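Local coordinates for protein putative Endoribonuclease L-PSP (Entamoeba histolytica, PDB 3M1X) that is of unknown function but belongs to the RutC (YjgF/YER057c/UK114) family of trimeric proteins and may have deaminase activity, at residues A[77-81]-A[140-144]; A[30-35]-A[55-60]. All blocks are in the same frame, centred on the assembly; numbering follows the deposited sequence.

Contact 1. Residues A[77-81]-A[140-144]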
loop_
_atom_site.group_PDB
_atom_site.type_symbol
_atom_site.label_atom_id
_atom_site.label_comp_id
_atom_site.label_asym_id
_atom_site.label_seq_id
_atom_site.Cartn_x
_atom_site.Cartn_y
_atom_site.Cartn_z
ATOM N N VAL A 77 8.138 -10.681 -12.761
ATOM C CA VAL A 77 7.544 -10.274 -11.510
ATOM C C VAL A 77 6.455 -11.259 -11.084
ATOM O O VAL A 77 6.394 -11.693 -9.934
ATOM C CB VAL A 77 6.972 -8.857 -11.589
ATOM C CG1 VAL A 77 5.941 -8.544 -10.444
ATOM C CG2 VAL A 77 8.103 -7.784 -11.587
ATOM N N MET A 78 5.572 -11.633 -12.033
ATOM C CA MET A 78 4.484 -12.535 -11.626
ATOM C C MET A 78 4.964 -13.919 -11.310
ATOM O O MET A 78 4.455 -14.565 -10.398
ATOM C CB MET A 78 3.412 -12.569 -12.757
ATOM C CG MET A 78 2.810 -11.290 -13.148
ATOM S SD MET A 78 2.276 -10.200 -11.773
ATOM C CE MET A 78 1.009 -11.234 -11.032
ATOM N N THR A 79 5.990 -14.385 -12.009
ATOM C CA THR A 79 6.631 -15.648 -11.693
ATOM C C THR A 79 7.280 -15.606 -10.308
ATOM O O THR A 79 7.160 -16.525 -9.525
ATOM C CB THR A 79 7.688 -15.966 -12.785
ATOM O OG1 THR A 79 6.958 -16.189 -13.980
ATOM C CG2 THR A 79 8.476 -17.204 -12.441
ATOM N N ASN A 80 7.979 -14.514 -10.008
ATOM C CA ASN A 80 8.586 -14.352 -8.722
ATOM C C ASN A 80 7.590 -14.396 -7.578
ATOM O O ASN A 80 7.817 -14.994 -6.546
ATOM C CB ASN A 80 9.396 -13.049 -8.675
ATOM C CG ASN A 80 10.680 -13.019 -9.476
ATOM O OD1 ASN A 80 11.151 -14.095 -9.919
ATOM N ND2 ASN A 80 11.246 -11.843 -9.689
ATOM N N LEU A 81 6.453 -13.666 -7.752
ATOM C CA LEU A 81 5.415 -13.722 -6.759
ATOM C C LEU A 81 4.921 -15.109 -6.502
ATOM O O LEU A 81 4.723 -15.530 -5.363
ATOM C CB LEU A 81 4.237 -12.816 -7.109
ATOM C CG LEU A 81 4.483 -11.341 -6.888
ATOM C CD1 LEU A 81 3.400 -10.568 -7.513
ATOM C CD2 LEU A 81 4.676 -10.971 -5.395
ATOM N N VAL A 140 8.411 -2.160 -13.284
ATOM C CA VAL A 140 7.195 -2.697 -12.656
ATOM C C VAL A 140 7.588 -3.352 -11.357
ATOM O O VAL A 140 8.621 -3.998 -11.279
ATOM C CB VAL A 140 6.477 -3.645 -13.616
ATOM C CG1 VAL A 140 7.393 -4.723 -14.186
ATOM C CG2 VAL A 140 5.255 -4.268 -12.973
ATOM N N GLU A 141 6.730 -3.191 -10.348
ATOM C CA GLU A 141 6.876 -3.775 -9.053
ATOM C C GLU A 141 5.511 -4.207 -8.596
ATOM O O GLU A 141 4.573 -3.418 -8.705
ATOM C CB GLU A 141 7.482 -2.730 -8.114
ATOM C CG GLU A 141 7.697 -3.203 -6.693
ATOM C CD GLU A 141 8.100 -2.054 -5.726
ATOM O OE1 GLU A 141 9.033 -1.468 -6.045
ATOM O OE2 GLU A 141 7.360 -1.838 -4.754
ATOM N N VAL A 142 5.338 -5.408 -8.038
ATOM C CA VAL A 142 4.021 -5.891 -7.572
ATOM C C VAL A 142 4.193 -6.507 -6.193
ATOM O O VAL A 142 5.013 -7.398 -6.016
ATOM C CB VAL A 142 3.392 -6.889 -8.536
ATOM C CG1 VAL A 142 1.998 -7.332 -7.948
ATOM C CG2 VAL A 142 3.184 -6.286 -9.953
ATOM N N GLU A 143 3.459 -5.982 -5.248
ATOM C CA GLU A 143 3.347 -6.575 -3.897
ATOM C C GLU A 143 1.984 -7.191 -3.717
ATOM O O GLU A 143 1.040 -6.934 -4.492
ATOM C CB GLU A 143 3.603 -5.539 -2.815
ATOM C CG GLU A 143 2.622 -4.354 -2.886
ATOM C CD GLU A 143 2.760 -3.373 -1.822
ATOM O OE1 GLU A 143 3.553 -3.424 -0.940
ATOM O OE2 GLU A 143 1.971 -2.356 -1.886
ATOM N N CYS A 144 1.809 -8.017 -2.700
ATOM C CA CYS A 144 0.481 -8.601 -2.414
ATOM C C CYS A 144 0.353 -9.074 -0.995
ATOM O O CYS A 144 1.344 -9.207 -0.279
ATOM C CB CYS A 144 0.193 -9.709 -3.413
ATOM S SG CYS A 144 1.042 -11.267 -3.105
#
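V77 opens the contact by sending its two methyl groups to different residues of the strand. CG1 lies 3.6 Å from CB of V142 and equally close to that residue's CG2, while CG2 reaches the other neighbour, meeting V140 at its CG1, 4.1 Å away, and at its carbonyl oxygen. The fork follows from the torsion: with chi1 at 162°, CG1 is set opposite the backbone N and both branches face the strand. A short beta-branched residue suits this place, because the axes of helix 77-81 and strand 140-144 come within 9.0 Å.

M78, next along the helix, stands at the flank of the contact. Its CB does not point straight at the strand, but the flexible unbranched chain bends back, and SD comes 4.4 Å from V142 CG2. The same side chain packs on Y115, A118 and F119 of helix 108-119, a filling task suiting a long, pliable thioether.

One turn after V77, L81 faces the strand again, the turn being closed by the bond from its backbone N to the carbonyl oxygen of V77. Its side chain crosses that of V142 at about a right angle: in the conformer described, one of two, CD1 sits 3.6 Å from V142 CG1, and CD2 lies over the V142 carbonyl oxygen and comes within 4.3 Å of C144 SG. V142 thus meets V77 and L81 together. The contact is buried and carried by apolar side chains, with no hydrogen bond across it.

Segment 77-81 of helix 70-87 runs at 25° to the direction of segment 140-144. Strand 140-146 lies between strands 51-59 and 95-102, antiparallel to both, so the helix covers one face of the sheet; from the other face, E143 forms a salt bridge with K97 of a second subunit.

Contact 2. Residues A[30-35]-A[55-60]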
loop_
_atom_site.group_PDB
_atom_site.type_symbol
_atom_site.label_atom_id
_atom_site.label_comp_id
_atom_site.label_asym_id
_atom_site.label_seq_id
_atom_site.Cartn_x
_atom_site.Cartn_y
_atom_site.Cartn_z
ATOM N N SER A 30 12.365 -18.168 -0.635
ATOM C CA SER A 30 12.450 -19.097 -1.731
ATOM C C SER A 30 13.789 -18.997 -2.437
ATOM O O SER A 30 14.241 -17.913 -2.800
ATOM C CB SER A 30 11.405 -18.708 -2.756
ATOM O OG SER A 30 11.574 -19.434 -3.969
ATOM N N PRO A 31 14.363 -20.146 -2.840
ATOM C CA PRO A 31 15.615 -20.122 -3.595
ATOM C C PRO A 31 15.376 -19.815 -5.031
ATOM O O PRO A 31 16.327 -19.687 -5.828
ATOM C CB PRO A 31 16.123 -21.556 -3.477
ATOM C CG PRO A 31 14.871 -22.390 -3.364
ATOM C CD PRO A 31 13.941 -21.517 -2.497
ATOM N N LEU A 32 14.120 -19.693 -5.445
ATOM C CA LEU A 32 13.729 -19.474 -6.834
ATOM C C LEU A 32 13.476 -17.996 -7.146
ATOM O O LEU A 32 13.632 -17.547 -8.264
ATOM C CB LEU A 32 12.529 -20.299 -7.233
ATOM C CG LEU A 32 12.651 -21.762 -6.972
ATOM C CD1 LEU A 32 11.331 -22.491 -7.364
ATOM C CD2 LEU A 32 13.804 -22.438 -7.661
ATOM N N ALA A 33 13.024 -17.244 -6.148
ATOM C CA ALA A 33 12.719 -15.819 -6.230
ATOM C C ALA A 33 14.007 -15.073 -5.995
ATOM O O ALA A 33 14.975 -15.613 -5.465
ATOM C CB ALA A 33 11.636 -15.447 -5.249
ATOM N N PRO A 34 14.060 -13.789 -6.313
ATOM C CA PRO A 34 15.250 -12.987 -6.075
ATOM C C PRO A 34 15.667 -13.047 -4.640
ATOM O O PRO A 34 14.855 -13.059 -3.682
ATOM C CB PRO A 34 14.822 -11.550 -6.504
ATOM C CG PRO A 34 13.815 -11.792 -7.562
ATOM C CD PRO A 34 13.045 -12.976 -7.036
ATOM N N GLU A 35 16.979 -13.039 -4.390
ATOM C CA GLU A 35 17.428 -13.215 -2.988
ATOM C C GLU A 35 17.142 -11.934 -2.232
ATOM O O GLU A 35 17.140 -10.838 -2.769
ATOM C CB GLU A 35 18.907 -13.581 -2.772
ATOM C CG GLU A 35 19.294 -14.033 -1.323
ATOM C CD GLU A 35 20.628 -14.757 -1.118
ATOM O OE1 GLU A 35 21.604 -14.751 -1.978
ATOM O OE2 GLU A 35 20.626 -15.369 0.009
ATOM N N GLN A 55 7.815 -7.341 -5.543
ATOM C CA GLN A 55 8.726 -8.018 -6.486
ATOM C C GLN A 55 8.996 -7.111 -7.665
ATOM O O GLN A 55 8.103 -6.517 -8.220
ATOM C CB GLN A 55 8.103 -9.314 -7.005
ATOM C CG GLN A 55 8.170 -10.441 -6.021
ATOM C CD GLN A 55 9.587 -10.832 -5.688
ATOM O OE1 GLN A 55 10.471 -10.812 -6.593
ATOM N NE2 GLN A 55 9.827 -11.203 -4.464
ATOM N N ILE A 56 10.295 -7.070 -8.021
ATOM C CA ILE A 56 10.723 -6.515 -9.295
ATOM C C ILE A 56 11.221 -7.647 -10.158
ATOM O O ILE A 56 11.372 -8.770 -9.712
ATOM C CB ILE A 56 11.773 -5.381 -9.084
ATOM C CG1 ILE A 56 12.988 -5.828 -8.313
ATOM C CG2 ILE A 56 11.095 -4.132 -8.459
ATOM C CD1 ILE A 56 14.180 -4.860 -8.374
ATOM N N GLY A 57 11.453 -7.363 -11.425
ATOM C CA GLY A 57 11.633 -8.423 -12.424
ATOM C C GLY A 57 13.013 -8.964 -12.555
ATOM O O GLY A 57 13.468 -9.183 -13.689
ATOM N N LEU A 58 13.676 -9.175 -11.436
ATOM C CA LEU A 58 14.977 -9.839 -11.358
ATOM C C LEU A 58 14.793 -11.325 -11.501
ATOM O O LEU A 58 13.856 -11.913 -11.006
ATOM C CB LEU A 58 15.647 -9.504 -10.072
ATOM C CG LEU A 58 16.008 -8.046 -9.844
ATOM C CD1 LEU A 58 16.675 -7.841 -8.512
ATOM C CD2 LEU A 58 16.906 -7.378 -10.925
ATOM N N ASP A 59 15.767 -11.963 -12.180
ATOM C CA ASP A 59 15.888 -13.398 -12.280
ATOM C C ASP A 59 16.900 -13.809 -11.268
ATOM O O ASP A 59 18.110 -13.462 -11.358
ATOM C CB ASP A 59 16.288 -13.753 -13.705
ATOM C CG ASP A 59 16.434 -15.245 -13.947
ATOM O OD1 ASP A 59 16.428 -16.034 -13.001
ATOM O OD2 ASP A 59 16.479 -15.560 -15.187
ATOM N N ARG A 60 16.530 -14.611 -10.296
ATOM C CA ARG A 60 17.452 -15.133 -9.268
ATOM C C ARG A 60 18.683 -15.769 -9.889
ATOM O O ARG A 60 19.784 -15.671 -9.304
ATOM C CB ARG A 60 16.756 -16.129 -8.426
ATOM C CG ARG A 60 17.603 -16.763 -7.264
ATOM C CD ARG A 60 18.128 -15.793 -6.266
ATOM N NE ARG A 60 18.800 -16.452 -5.146
ATOM C CZ ARG A 60 18.247 -16.874 -4.049
ATOM N NH1 ARG A 60 16.959 -16.667 -3.805
ATOM N NH2 ARG A 60 18.974 -17.414 -3.089
HETATM O O HOH W 1 16.783 -17.653 -0.740
HETATM O O HOH W 2 13.752 -15.231 -9.841
HETATM O O HOH W 3 12.520 -11.758 -3.706
#
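The R60 guanidinium is enclosed by the 30-35 loop on both faces. Over the centre of one face sits E35 CB, 3.6 Å above the plane; the opposite face receives the carbonyl oxygen of P31, displaced toward the rim. At the edge, within the plane, lie the carbonyl oxygen of A33 and water 1. NH1 gives A33 O a nearly straight bond of 2.8 Å, whose N-H...O angle is 162°, and a weak one to S30 O at 3.2 Å. NH2 donates to water 1, which makes a weak bond to S30 O.

In the conformer described, one of two, the carboxylate of E35 is stacked on the guanidinium, the planes 12° apart. OE1 is 3.9 Å from R60 NH2 and well out of the guanidinium plane, so this long salt bridge works through charge and not through a directed N-H. Arginine suits the place because its chain, kinked at chi2 (60°), turns its flat, donor-rich end back onto the loop's carbonyls. Water 2 joins R60 N to L32 O.

The rigid ring of P34 gives a compact apolar surface. Its CG touches L58 O at 3.4 Å and, more loosely, L58 CB, while CD abuts Q55 OE1. The amide of Q55 reaches the loop through water 3, which its NE2 donates to and which donates to P34 O.

The loop has its own brace: S30 OG accepts from the backbone N of L32 at 3.0 Å, an ST turn. The side chain of I56, farther back on strand 51-59, is about 4 Å from a bound citrate, probably from the crystallisation liquor. In this RutC/YjgF-type alpha/beta fold, an irregular loop is thus fastened through its carbonyl oxygens to an arginine just past that strand.

How the contacts relate
Both segments of contact 2 precede those of contact 1 in the sequence, and the centres of the two contacts lie about 9 Å apart. Contact 1 is near the centre of the chain, whereas contact 2 is farther out and only partly buried. Strands 51-59 and 140-146 are antiparallel neighbours in one sheet, and the backbones of Q55 and V142 are hydrogen-bonded between them. N80, on helix 70-87, adds a second tie: its ND2 is bonded to L58 O, and its CB packs on Q55. The helix that covers the sheet in contact 1 is therefore also fastened to the strand against which the 30-35 loop rests, joining core and periphery.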